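Local coordinates for protein M32 carboxypeptidase (Chitinophagaceae bacterium, PDB 7A03) that probably acts as a metal-dependent carboxypeptidase of the M32 family, removing amino acids from the C-terminal ends of peptides, at residues E60-P65 with D96-Y101; I88-E93 with Y164-N169; S110-Q115 with L136-E141; H296-R301 with A430-T435; Y422-F427 with N482-S487. All coordinates share one frame; numbering follows the deposited sequence.

Interaction 1 (E60-P65 with D96-Y101)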
# COMPACT_ATOMS: atom_id res chain seq x y z
N GLU A 60 12.54 22.93 3.64
CA GLU A 60 12.69 24.31 4.07
C GLU A 60 11.38 25.06 3.89
O GLU A 60 10.95 25.81 4.78
CB GLU A 60 13.80 25.00 3.28
CG GLU A 60 15.20 24.50 3.59
CD GLU A 60 16.26 24.99 2.60
OE1 GLU A 60 15.90 25.58 1.55
OE2 GLU A 60 17.45 24.77 2.88
N LEU A 61 10.70 24.82 2.76
CA LEU A 61 9.46 25.55 2.52
C LEU A 61 8.38 25.11 3.50
O LEU A 61 7.65 25.95 4.04
CB LEU A 61 9.03 25.37 1.07
CG LEU A 61 9.98 26.04 0.07
CD1 LEU A 61 9.69 25.56 -1.35
CD2 LEU A 61 9.85 27.56 0.19
N PHE A 62 8.32 23.82 3.81
CA PHE A 62 7.21 23.39 4.64
C PHE A 62 7.44 23.64 6.12
O PHE A 62 6.50 23.51 6.91
CB PHE A 62 6.84 21.93 4.39
CG PHE A 62 5.59 21.53 5.09
CD1 PHE A 62 4.40 22.17 4.79
CD2 PHE A 62 5.61 20.58 6.08
CE1 PHE A 62 3.23 21.82 5.44
CE2 PHE A 62 4.45 20.23 6.74
CZ PHE A 62 3.26 20.85 6.42
N THR A 63 8.65 24.02 6.52
CA THR A 63 8.94 24.37 7.90
C THR A 63 9.07 25.87 8.09
O THR A 63 9.42 26.33 9.19
CB THR A 63 10.21 23.66 8.40
OG1 THR A 63 11.31 24.01 7.55
CG2 THR A 63 10.01 22.16 8.43
N ALA A 64 8.79 26.66 7.05
CA ALA A 64 9.03 28.09 7.09
C ALA A 64 8.17 28.75 8.16
O ALA A 64 6.97 28.45 8.26
CB ALA A 64 8.71 28.72 5.73
N PRO A 65 8.73 29.65 8.96
CA PRO A 65 7.91 30.33 9.99
C PRO A 65 6.70 31.07 9.44
O PRO A 65 5.66 31.12 10.11
CB PRO A 65 8.91 31.29 10.65
CG PRO A 65 10.26 30.70 10.36
CD PRO A 65 10.14 30.07 9.00
N ASP A 96 2.96 21.09 12.56
CA ASP A 96 3.40 21.05 13.95
C ASP A 96 4.14 19.76 14.27
O ASP A 96 5.04 19.74 15.14
CB ASP A 96 2.21 21.22 14.90
CG ASP A 96 1.74 22.66 14.99
OD1 ASP A 96 2.53 23.58 14.69
OD2 ASP A 96 0.58 22.87 15.39
N LYS A 97 3.77 18.67 13.58
CA LYS A 97 4.49 17.42 13.76
C LYS A 97 6.00 17.63 13.67
O LYS A 97 6.75 17.21 14.57
CB LYS A 97 4.00 16.41 12.72
CG LYS A 97 4.22 14.97 13.12
CD LYS A 97 5.14 14.31 12.12
CE LYS A 97 5.97 13.25 12.80
NZ LYS A 97 6.97 12.60 11.90
N ASN A 98 6.46 18.32 12.63
CA ASN A 98 7.89 18.60 12.49
C ASN A 98 8.42 19.42 13.66
O ASN A 98 9.56 19.23 14.10
CB ASN A 98 8.16 19.33 11.18
CG ASN A 98 7.73 18.53 9.97
OD1 ASN A 98 8.28 17.46 9.70
ND2 ASN A 98 6.76 19.05 9.22
N LYS A 99 7.61 20.34 14.18
CA LYS A 99 8.10 21.21 15.25
C LYS A 99 8.24 20.47 16.57
O LYS A 99 8.88 21.00 17.49
CB LYS A 99 7.22 22.45 15.37
CG LYS A 99 7.01 23.20 14.04
CD LYS A 99 8.28 23.92 13.58
CE LYS A 99 8.14 24.43 12.14
NZ LYS A 99 9.31 25.25 11.71
N LYS A 100 7.68 19.27 16.69
CA LYS A 100 7.91 18.49 17.91
C LYS A 100 9.36 17.99 18.05
O LYS A 100 9.84 17.82 19.17
CB LYS A 100 6.92 17.33 18.00
CG LYS A 100 5.53 17.73 18.46
CD LYS A 100 4.54 16.59 18.26
CE LYS A 100 3.10 17.07 18.41
NZ LYS A 100 2.14 16.24 17.62
N TYR A 101 10.06 17.75 16.94
CA TYR A 101 11.33 17.00 17.01
C TYR A 101 12.50 17.91 17.36
O TYR A 101 12.68 18.96 16.73
CB TYR A 101 11.65 16.39 15.66
CG TYR A 101 10.82 15.20 15.27
CD1 TYR A 101 9.49 15.36 14.90
CD2 TYR A 101 11.37 13.92 15.23
CE1 TYR A 101 8.73 14.28 14.52
CE2 TYR A 101 10.61 12.83 14.85
CZ TYR A 101 9.29 13.02 14.50
OH TYR A 101 8.53 11.94 14.12
O HOH W 1 6.75 22.12 9.36

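Interaction 2 (I88-E93 with Y164-N169)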
# COMPACT_ATOMS: atom_id res chain seq x y z
N ILE A 88 -6.85 23.80 6.40
CA ILE A 88 -6.06 24.52 7.39
C ILE A 88 -5.74 23.62 8.59
O ILE A 88 -4.60 23.57 9.05
CB ILE A 88 -6.77 25.82 7.83
CG1 ILE A 88 -6.94 26.77 6.64
CG2 ILE A 88 -6.00 26.51 8.95
CD1 ILE A 88 -5.64 27.15 5.97
N ALA A 89 -6.74 22.90 9.10
CA ALA A 89 -6.53 22.07 10.29
C ALA A 89 -5.52 20.95 10.02
O ALA A 89 -4.62 20.69 10.83
CB ALA A 89 -7.86 21.50 10.79
N LEU A 90 -5.67 20.27 8.88
CA LEU A 90 -4.78 19.16 8.56
C LEU A 90 -3.38 19.67 8.28
O LEU A 90 -2.39 19.06 8.71
CB LEU A 90 -5.33 18.36 7.38
CG LEU A 90 -6.56 17.53 7.74
CD1 LEU A 90 -7.08 16.80 6.51
CD2 LEU A 90 -6.22 16.55 8.85
N SER A 91 -3.27 20.79 7.57
CA SER A 91 -1.96 21.34 7.26
C SER A 91 -1.26 21.81 8.53
O SER A 91 -0.04 21.66 8.66
CB SER A 91 -2.10 22.50 6.27
OG SER A 91 -2.27 22.02 4.94
N LEU A 92 -2.02 22.35 9.49
CA LEU A 92 -1.45 22.72 10.78
C LEU A 92 -0.95 21.50 11.55
O LEU A 92 0.11 21.55 12.17
CB LEU A 92 -2.48 23.51 11.61
CG LEU A 92 -1.99 24.10 12.93
CD1 LEU A 92 -0.83 25.04 12.71
CD2 LEU A 92 -3.12 24.83 13.62
N GLU A 93 -1.71 20.40 11.52
CA GLU A 93 -1.21 19.16 12.13
C GLU A 93 0.09 18.71 11.47
O GLU A 93 1.08 18.39 12.16
CB GLU A 93 -2.28 18.07 12.03
CG GLU A 93 -3.43 18.29 12.99
CD GLU A 93 -4.55 17.29 12.81
OE1 GLU A 93 -4.34 16.27 12.12
OE2 GLU A 93 -5.65 17.54 13.35
N TYR A 164 1.68 6.36 10.19
CA TYR A 164 1.48 5.79 8.87
C TYR A 164 0.01 5.58 8.55
O TYR A 164 -0.33 5.41 7.37
CB TYR A 164 2.27 4.49 8.71
CG TYR A 164 3.75 4.74 8.49
CD1 TYR A 164 4.22 5.27 7.29
CD2 TYR A 164 4.67 4.46 9.48
CE1 TYR A 164 5.57 5.51 7.09
CE2 TYR A 164 6.02 4.70 9.29
CZ TYR A 164 6.47 5.22 8.10
OH TYR A 164 7.81 5.45 7.92
N GLU A 165 -0.85 5.64 9.55
CA GLU A 165 -2.29 5.50 9.36
C GLU A 165 -2.96 6.25 10.51
O GLU A 165 -3.05 5.73 11.63
CB GLU A 165 -2.67 4.03 9.37
CG GLU A 165 -4.10 3.76 9.02
CD GLU A 165 -4.43 3.98 7.53
OE1 GLU A 165 -3.52 4.01 6.68
OE2 GLU A 165 -5.64 4.11 7.23
N LYS A 166 -3.40 7.47 10.23
CA LYS A 166 -4.00 8.29 11.27
C LYS A 166 -5.18 7.56 11.89
O LYS A 166 -6.08 7.11 11.18
CB LYS A 166 -4.46 9.63 10.67
CG LYS A 166 -5.08 10.57 11.69
CD LYS A 166 -5.31 11.97 11.10
CE LYS A 166 -5.87 12.92 12.15
NZ LYS A 166 -6.56 14.10 11.55
N GLY A 167 -5.14 7.42 13.21
CA GLY A 167 -6.16 6.72 13.94
C GLY A 167 -5.79 5.31 14.37
O GLY A 167 -6.43 4.77 15.27
N ALA A 168 -4.78 4.70 13.74
CA ALA A 168 -4.45 3.31 14.03
C ALA A 168 -3.84 3.17 15.42
O ALA A 168 -3.09 4.04 15.88
CB ALA A 168 -3.49 2.76 12.98
N ASN A 169 -4.17 2.08 16.11
CA ASN A 169 -3.66 1.89 17.46
C ASN A 169 -3.66 0.41 17.81
O ASN A 169 -4.28 -0.42 17.13
CB ASN A 169 -4.44 2.72 18.49
CG ASN A 169 -5.91 2.32 18.55
OD1 ASN A 169 -6.25 1.29 19.11
ND2 ASN A 169 -6.77 3.15 17.97

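Interaction 3 (S110-Q115 with L136-E141)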
# COMPACT_ATOMS: atom_id res chain seq x y z
N SER A 110 18.62 10.33 10.95
CA SER A 110 19.19 10.30 9.60
C SER A 110 20.47 9.46 9.55
O SER A 110 20.65 8.63 8.65
CB SER A 110 19.43 11.73 9.10
OG SER A 110 20.00 11.73 7.81
N GLU A 111 21.36 9.67 10.52
CA GLU A 111 22.62 8.92 10.55
C GLU A 111 22.35 7.42 10.71
O GLU A 111 22.94 6.59 10.01
CB GLU A 111 23.50 9.42 11.69
CG GLU A 111 23.88 10.90 11.64
CD GLU A 111 24.36 11.44 12.99
OE1 GLU A 111 24.55 10.63 13.93
OE2 GLU A 111 24.53 12.67 13.12
N ALA A 112 21.44 7.07 11.63
CA ALA A 112 21.14 5.67 11.88
C ALA A 112 20.45 5.03 10.68
O ALA A 112 20.65 3.83 10.43
CB ALA A 112 20.28 5.54 13.13
N THR A 113 19.67 5.79 9.92
CA THR A 113 19.07 5.23 8.71
C THR A 113 20.14 4.95 7.65
O THR A 113 20.10 3.90 7.00
CB THR A 113 17.98 6.16 8.17
OG1 THR A 113 17.03 6.44 9.21
CG2 THR A 113 17.25 5.50 7.01
N ASN A 114 21.10 5.86 7.47
CA ASN A 114 22.20 5.57 6.55
C ASN A 114 22.93 4.29 6.96
O ASN A 114 23.20 3.40 6.13
CB ASN A 114 23.19 6.74 6.54
CG ASN A 114 22.61 7.99 5.94
OD1 ASN A 114 21.59 7.95 5.24
ND2 ASN A 114 23.25 9.13 6.19
N GLN A 115 23.26 4.18 8.25
CA GLN A 115 23.99 3.02 8.73
C GLN A 115 23.18 1.74 8.55
O GLN A 115 23.73 0.71 8.17
CB GLN A 115 24.39 3.23 10.19
CG GLN A 115 25.22 4.49 10.38
CD GLN A 115 25.33 4.94 11.82
OE1 GLN A 115 24.45 4.69 12.64
NE2 GLN A 115 26.42 5.63 12.14
N LEU A 136 20.14 -2.24 13.50
CA LEU A 136 18.73 -2.35 13.86
C LEU A 136 18.51 -2.00 15.33
O LEU A 136 17.49 -1.40 15.68
CB LEU A 136 18.20 -3.75 13.54
CG LEU A 136 16.68 -3.89 13.75
CD1 LEU A 136 15.93 -2.99 12.77
CD2 LEU A 136 16.22 -5.34 13.62
N ALA A 137 19.45 -2.37 16.20
CA ALA A 137 19.33 -2.01 17.61
C ALA A 137 19.36 -0.49 17.79
O ALA A 137 18.56 0.07 18.55
CB ALA A 137 20.47 -2.65 18.40
N ARG A 138 20.28 0.18 17.09
CA ARG A 138 20.33 1.64 17.10
C ARG A 138 19.02 2.25 16.60
O ARG A 138 18.46 3.16 17.23
CB ARG A 138 21.53 2.10 16.27
CG ARG A 138 21.66 3.61 16.08
CD ARG A 138 21.70 4.36 17.40
NE ARG A 138 22.13 5.74 17.20
CZ ARG A 138 22.13 6.67 18.14
NH1 ARG A 138 21.71 6.38 19.37
NH2 ARG A 138 22.54 7.90 17.86
N MET A 139 18.53 1.74 15.46
CA MET A 139 17.26 2.22 14.90
C MET A 139 16.13 2.09 15.91
O MET A 139 15.35 3.03 16.11
CB MET A 139 16.93 1.43 13.64
CG MET A 139 15.61 1.85 12.97
SD MET A 139 15.65 3.56 12.40
CE MET A 139 16.72 3.40 10.98
N VAL A 140 16.02 0.93 16.57
CA VAL A 140 14.93 0.70 17.51
C VAL A 140 15.03 1.66 18.70
O VAL A 140 14.01 2.19 19.16
CB VAL A 140 14.90 -0.78 17.94
CG1 VAL A 140 13.97 -0.99 19.14
CG2 VAL A 140 14.47 -1.65 16.78
N GLU A 141 16.24 1.86 19.23
CA GLU A 141 16.42 2.82 20.32
C GLU A 141 15.92 4.20 19.91
O GLU A 141 15.18 4.87 20.66
CB GLU A 141 17.90 2.90 20.71
CG GLU A 141 18.51 1.61 21.22
CD GLU A 141 19.87 1.83 21.85
OE1 GLU A 141 20.43 2.94 21.73
OE2 GLU A 141 20.40 0.87 22.47

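Interaction 4 (H296-R301 with A430-T435)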
# COMPACT_ATOMS: atom_id res chain seq x y z
N HIS A 296 -5.49 3.96 0.19
CA HIS A 296 -4.89 3.73 -1.12
C HIS A 296 -4.74 2.23 -1.40
O HIS A 296 -5.08 1.74 -2.50
CB HIS A 296 -3.53 4.44 -1.19
CG HIS A 296 -3.29 5.13 -2.49
ND1 HIS A 296 -3.59 4.56 -3.71
CD2 HIS A 296 -2.82 6.37 -2.76
CE1 HIS A 296 -3.30 5.41 -4.68
NE2 HIS A 296 -2.83 6.52 -4.13
N GLU A 297 -4.28 1.48 -0.40
CA GLU A 297 -4.14 0.04 -0.58
C GLU A 297 -5.50 -0.63 -0.80
O GLU A 297 -5.58 -1.62 -1.53
CB GLU A 297 -3.37 -0.56 0.61
CG GLU A 297 -3.04 -2.04 0.45
CD GLU A 297 -1.83 -2.27 -0.45
OE1 GLU A 297 -1.27 -1.29 -0.98
OE2 GLU A 297 -1.43 -3.44 -0.63
N SER A 298 -6.57 -0.10 -0.20
CA SER A 298 -7.90 -0.66 -0.46
C SER A 298 -8.27 -0.54 -1.93
O SER A 298 -8.95 -1.41 -2.48
CB SER A 298 -8.97 0.02 0.39
OG SER A 298 -9.35 1.30 -0.12
N GLN A 299 -7.84 0.54 -2.58
CA GLN A 299 -8.14 0.68 -4.01
C GLN A 299 -7.38 -0.34 -4.86
O GLN A 299 -7.96 -1.01 -5.75
CB GLN A 299 -7.82 2.10 -4.44
CG GLN A 299 -8.65 3.12 -3.70
CD GLN A 299 -10.13 2.84 -3.84
OE1 GLN A 299 -10.73 3.12 -4.87
NE2 GLN A 299 -10.72 2.26 -2.79
N SER A 300 -6.09 -0.53 -4.56
CA SER A 300 -5.32 -1.54 -5.30
C SER A 300 -5.87 -2.95 -5.10
O SER A 300 -6.00 -3.73 -6.06
CB SER A 300 -3.83 -1.47 -4.98
OG SER A 300 -3.56 -1.82 -3.64
N ARG A 301 -6.19 -3.30 -3.85
CA ARG A 301 -6.66 -4.65 -3.57
C ARG A 301 -8.08 -4.89 -4.05
O ARG A 301 -8.40 -6.02 -4.45
CB ARG A 301 -6.58 -4.95 -2.07
CG ARG A 301 -5.15 -5.06 -1.53
CD ARG A 301 -4.31 -6.13 -2.24
NE ARG A 301 -3.10 -6.40 -1.47
CZ ARG A 301 -2.08 -7.15 -1.87
NH1 ARG A 301 -1.07 -7.36 -1.04
NH2 ARG A 301 -2.07 -7.73 -3.07
N ALA A 430 -12.39 -5.31 1.03
CA ALA A 430 -13.50 -6.25 1.08
C ALA A 430 -14.75 -5.56 1.58
O ALA A 430 -15.85 -5.73 1.00
CB ALA A 430 -13.13 -7.43 1.99
N GLN A 431 -14.59 -4.69 2.58
CA GLN A 431 -15.76 -4.03 3.13
C GLN A 431 -16.34 -3.08 2.09
O GLN A 431 -17.56 -3.00 1.93
CB GLN A 431 -15.38 -3.29 4.42
CG GLN A 431 -16.53 -2.62 5.14
CD GLN A 431 -16.27 -2.49 6.63
OE1 GLN A 431 -15.37 -3.14 7.17
NE2 GLN A 431 -17.06 -1.65 7.31
N PHE A 432 -15.46 -2.41 1.32
CA PHE A 432 -15.98 -1.49 0.33
C PHE A 432 -16.65 -2.27 -0.80
O PHE A 432 -17.75 -1.90 -1.24
CB PHE A 432 -14.87 -0.59 -0.23
CG PHE A 432 -14.33 0.43 0.75
CD1 PHE A 432 -15.10 0.95 1.76
CD2 PHE A 432 -13.01 0.87 0.63
CE1 PHE A 432 -14.57 1.89 2.65
CE2 PHE A 432 -12.48 1.81 1.52
CZ PHE A 432 -13.25 2.31 2.52
N PHE A 433 -16.05 -3.40 -1.23
CA PHE A 433 -16.62 -4.04 -2.41
C PHE A 433 -17.95 -4.69 -2.08
O PHE A 433 -18.92 -4.57 -2.84
CB PHE A 433 -15.65 -5.03 -3.04
CG PHE A 433 -16.13 -5.58 -4.35
CD1 PHE A 433 -16.19 -4.76 -5.48
CD2 PHE A 433 -16.59 -6.89 -4.45
CE1 PHE A 433 -16.68 -5.25 -6.68
CE2 PHE A 433 -17.06 -7.38 -5.65
CZ PHE A 433 -17.09 -6.56 -6.77
N THR A 434 -18.02 -5.37 -0.94
CA THR A 434 -19.29 -5.93 -0.51
C THR A 434 -20.34 -4.83 -0.41
O THR A 434 -21.48 -5.01 -0.87
CB THR A 434 -19.09 -6.67 0.80
OG1 THR A 434 -18.22 -7.79 0.55
CG2 THR A 434 -20.41 -7.20 1.36
N THR A 435 -19.95 -3.66 0.10
CA THR A 435 -20.93 -2.59 0.20
C THR A 435 -21.35 -2.12 -1.18
O THR A 435 -22.55 -1.91 -1.43
CB THR A 435 -20.37 -1.44 1.04
OG1 THR A 435 -20.10 -1.92 2.37
CG2 THR A 435 -21.37 -0.29 1.12

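Interaction 5 (Y422-F427 with N482-S487)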
# COMPACT_ATOMS: atom_id res chain seq x y z
N TYR A 422 -0.90 -2.54 4.99
CA TYR A 422 -1.19 -3.48 3.91
C TYR A 422 -2.44 -4.29 4.22
O TYR A 422 -3.37 -4.37 3.39
CB TYR A 422 -0.01 -4.43 3.67
CG TYR A 422 1.27 -3.81 3.18
CD1 TYR A 422 1.45 -3.48 1.84
CD2 TYR A 422 2.32 -3.58 4.05
CE1 TYR A 422 2.63 -2.93 1.39
CE2 TYR A 422 3.51 -3.02 3.62
CZ TYR A 422 3.65 -2.70 2.29
OH TYR A 422 4.85 -2.15 1.85
N SER A 423 -2.52 -4.85 5.44
CA SER A 423 -3.70 -5.62 5.80
C SER A 423 -4.91 -4.73 5.90
O SER A 423 -5.99 -5.12 5.45
CB SER A 423 -3.51 -6.38 7.11
OG SER A 423 -2.62 -7.46 6.90
N LEU A 424 -4.75 -3.52 6.44
CA LEU A 424 -5.90 -2.63 6.52
C LEU A 424 -6.45 -2.40 5.12
O LEU A 424 -7.67 -2.45 4.90
CB LEU A 424 -5.51 -1.31 7.18
CG LEU A 424 -5.15 -1.34 8.67
CD1 LEU A 424 -4.72 0.04 9.17
CD2 LEU A 424 -6.32 -1.85 9.48
N GLY A 425 -5.56 -2.22 4.14
CA GLY A 425 -6.01 -2.00 2.79
C GLY A 425 -6.88 -3.15 2.32
O GLY A 425 -8.00 -2.95 1.85
N SER A 426 -6.40 -4.38 2.54
CA SER A 426 -7.16 -5.54 2.08
C SER A 426 -8.52 -5.60 2.75
O SER A 426 -9.54 -5.92 2.10
CB SER A 426 -6.36 -6.81 2.39
OG SER A 426 -5.14 -6.84 1.67
N PHE A 427 -8.57 -5.27 4.05
CA PHE A 427 -9.83 -5.44 4.76
C PHE A 427 -10.80 -4.34 4.36
O PHE A 427 -11.99 -4.61 4.14
CB PHE A 427 -9.59 -5.53 6.27
CG PHE A 427 -8.59 -6.60 6.66
CD1 PHE A 427 -8.37 -7.70 5.84
CD2 PHE A 427 -7.87 -6.50 7.84
CE1 PHE A 427 -7.44 -8.68 6.19
CE2 PHE A 427 -6.93 -7.48 8.19
CZ PHE A 427 -6.72 -8.57 7.37
N ASN A 482 -20.52 1.21 9.04
CA ASN A 482 -19.79 0.45 10.04
C ASN A 482 -18.35 0.92 10.08
O ASN A 482 -17.82 1.36 9.06
CB ASN A 482 -19.80 -1.05 9.69
CG ASN A 482 -21.15 -1.68 9.93
OD1 ASN A 482 -21.74 -2.26 9.01
ND2 ASN A 482 -21.64 -1.59 11.16
N PRO A 483 -17.69 0.82 11.23
CA PRO A 483 -16.22 0.89 11.24
C PRO A 483 -15.65 -0.32 10.52
O PRO A 483 -16.38 -1.26 10.16
CB PRO A 483 -15.88 0.86 12.73
CG PRO A 483 -17.01 0.10 13.34
CD PRO A 483 -18.23 0.43 12.54
N LEU A 484 -14.34 -0.29 10.30
CA LEU A 484 -13.66 -1.42 9.68
C LEU A 484 -13.92 -2.69 10.46
O LEU A 484 -13.65 -2.77 11.66
CB LEU A 484 -12.16 -1.15 9.58
CG LEU A 484 -11.35 -2.32 9.00
CD1 LEU A 484 -11.89 -2.73 7.63
CD2 LEU A 484 -9.86 -2.00 8.93
N GLN A 485 -14.46 -3.69 9.77
CA GLN A 485 -14.80 -4.98 10.37
C GLN A 485 -14.19 -6.08 9.52
O GLN A 485 -14.53 -6.21 8.33
CB GLN A 485 -16.32 -5.15 10.48
CG GLN A 485 -16.91 -4.17 11.47
CD GLN A 485 -18.42 -4.17 11.50
OE1 GLN A 485 -19.08 -4.48 10.51
NE2 GLN A 485 -18.98 -3.82 12.65
N PHE A 486 -13.28 -6.86 10.12
CA PHE A 486 -12.65 -7.98 9.44
C PHE A 486 -13.67 -8.97 8.89
O PHE A 486 -13.36 -9.70 7.94
CB PHE A 486 -11.68 -8.68 10.40
CG PHE A 486 -11.10 -9.94 9.85
CD1 PHE A 486 -10.06 -9.88 8.93
CD2 PHE A 486 -11.60 -11.18 10.21
CE1 PHE A 486 -9.52 -11.03 8.39
CE2 PHE A 486 -11.06 -12.33 9.67
CZ PHE A 486 -10.02 -12.26 8.77
N SER A 487 -14.87 -9.03 9.48
CA SER A 487 -15.88 -9.98 9.03
C SER A 487 -16.14 -9.89 7.52
O SER A 487 -16.42 -10.91 6.86
CB SER A 487 -17.18 -9.77 9.81
OG SER A 487 -17.67 -8.45 9.63
O HOH W 2 -12.89 -6.63 6.18

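Interaction 1 (E60-P65 with D96-Y101)
The C-terminal end of helix 44-62, with Phe62 and Thr63, meets the last turn of helix 82-100, which supplies Asn98 and Lys99. The contact lies at the surface, where the first helix runs out and the chain prepares to enter helix 65-74. Lys99 reaches across to Thr63. Its chain bends at chi2 and runs straight from there to the ammonium group. Lys99 NZ donates to Thr63 O at 2.7 Å. The C=O...N angle is 131°, and the donor is tilted 16° from the carbonyl plane. Thr63 CB also lies 3.8 Å from Lys99 NZ. The threonine hydroxyl turns back into its own helix and bonds to His59 O. Asn98 works through its amide. Its ND2 sits at the edge of the Phe62 ring, 3.6 Å from CE2, with ring and amide at nearly a right angle (85°). A water donates to Phe62 O at 2.8 Å and accepts from Asn98 ND2 at 3.1 Å. Phe62 also packs on Met18 and Ile21 of helix 9-37. One backbone carbonyl at this helix end thus takes a lysine and the one before it a water, and the positive charge of Lys99 probably suits the partial negative charge there.

Interaction 2 (I88-E93 with Y164-N169)
Lys166 reaches across to Glu93 and Leu90, tying the loop between helices 157-164 and 170-192 to helix 82-100. Its NZ donates to Glu93 OE1 at 3.2 Å, a hydrogen bond within a salt bridge. OE1 accepts through its syn lone pair, on the side of OE2, while OE2 itself stays 4.0 Å from Lys166 NZ. The lysine spans the distance because its chain is extended throughout, with CG anti to the backbone N (chi1 -179°). It meets the glutamate at about a right angle. Leu90 CD2 lies 3.7 Å from Lys166 NZ, so a methyl group flanks the charged pair. Glu165 to Ala168 form a type II turn, closed by Ala168 N to Glu165 O at 2.9 Å. Gly167 N is taken by Asn162 OD1. Asn169 OD1 caps the next helix at Met172 N, and its ND2 gives a weak bond to Gly167 O. The Glu165 carboxylate is held by Gly294 N and Ser292 OG. Several polar groups of the turn thus have partners, in the loop or elsewhere in the fold. The polar link is one rather long ion pair between exposed residues, beside the Leu90 methyl, and solvent would be expected to weaken it.

Interaction 3 (S110-Q115 with L136-E141)
Ala112 and Thr113 face Arg138 and Met139 across an antiparallel pair of neighbouring helices, 103-126 and 129-150. The short segments approach to 9.2 Å between axes, at 153° between their directions. The backbones are nearest at Ala112 and Met139, whose CA atoms lie 6.0 Å apart. Apolar contacts come first. Ala112 CB points at the other helix, and its closest approach to the arginine is to Arg138 CG at 3.8 Å, near the root of the chain. Ala112 also packs on Leu142. Met139 starts with CG anti to its backbone N (chi1 180°), then bends at chi2 and chi3. These bends lay its methyl group along the first helix, where Met139 CE is 3.7 Å from Thr113 CA. Met139 also touches Phe416 of a loop. Polar groups play a smaller part. Thr113 OG1 is bonded to Ile109 O within its own helix, so Met139 CE, 3.5 Å from Thr113 OG1, covers a hydroxyl that already has a partner. The charges of Glu111 and Arg138 are opposite but apart, with Glu111 OE1 5.2 Å from Arg138 NH2. The pairing therefore depends on van der Waals contact, and electrostatic attraction probably adds little.

Interaction 4 (H296-R301 with A430-T435)
Ser298 OG, where it meets Phe432, is gripped by two groups. It bonds to Ile295 O one turn earlier in its helix. It also accepts from Gln299 NE2 at 3.2 Å, nearly straight (169°) and almost in the amide plane. Phe432 CE2 then lies 3.6 Å from Ser298 OG, so the ring presents its edge to the hydroxyl. The serine torsion explains this: OG stands between the backbone N and the carbonyl carbon (chi1 78°), and CB points toward the other helix. Gln299 brings the far side of its amide to His464, which bonds OE1. Phe432 also leans on Ile295.

The contact is buried and joins helix 293-307 to helix 420-439. The first of these helices packs on helix 258-277, which carries the HExxH pattern (His267, Glu268, His271), consistent with the metal site of this peptidase clan, though no metal is bound to it here. Ser300 touches both histidines.

Two hydroxyls, of Ser300 and Thr435, donate to carbonyls of their own helix. Ser300 OG donates to Glu297 O at 2.9 Å, a carbonyl that also accepts from Arg301 N. Thr435 OG1 donates to Gln431 O at 2.8 Å, while Thr435 N reaches the same oxygen from the opposite face of its plane. Arg301 NE lies 3.5 Å from Glu297 OE2, a pairing of charges alone: the oxygen is well out of the guanidinium plane.

Interaction 5 (Y422-F427 with N482-S487)
Leu484 and Phe486 press on Leu424 and Phe427, packing the start of the C-terminal helix 486-497 against helix 420-439. The contact is part of the buried interior of this mainly helical M32 peptidase fold. The second segment arrives as a loop after helix 472-480. Asn482 begins it, with its backbone N bonded to Thr480 OG1, and Pro483 follows, packed on Asn473 and Gln477. Leu484 is the first residue to touch Leu424 and Phe427. Its CG is anti to the backbone N (chi1 177°), and with chi2 at 56° both methyl groups touch the helix. CD2 meets Leu424 CD2 at 3.6 Å, methyl to methyl, with the two side chains at about a right angle. CD1 meets Phe427 about one turn further on, 3.9 Å from its CB. Gln485 turns its side chain away and takes part through its backbone. A water donates to Gln485 O at 2.7 Å and to Phe427 O at 3.0 Å, bridging the loop to a helix carbonyl. Phe486, where the chain enters the last helix, makes a T-shaped stack. Its edge points at the face of Phe427, the centroids are 5.1 Å apart, and the planes stand at 85°. Around the pair, Val180 of helix 170-192 touches both rings, and Phe489 adds a second edge-to-face partner for Phe427. Both faces of the Phe427 ring are used: Ser423 O lies 3.2 Å above the plane on one face, offset toward the rim, and Phe486 CD1 lies over the ring centre on the other.

In the fold
Interactions 4 and 5 form one unit. Their centres are 8 Å apart and both use helix 420-439. Gln431 joins them: its OE1 lies 2.8 Å from Gln485 N and its NE2 3.0 Å from Pro483 O, both probable hydrogen bonds. Interaction 4 borders the helix with the HExxH pattern, a probable metal site; Ser300 touches both of its histidines. Interaction 2 connects this core to the periphery. Glu165 CG packs on Leu424 CD1 of interaction 5 at 3.8 Å, and helix 82-100 is shared with interaction 1, whose centre is 15 Å away. Interaction 3 is remote, its centre 35 Å from that of interaction 4, on the opposite side of the chain's centre.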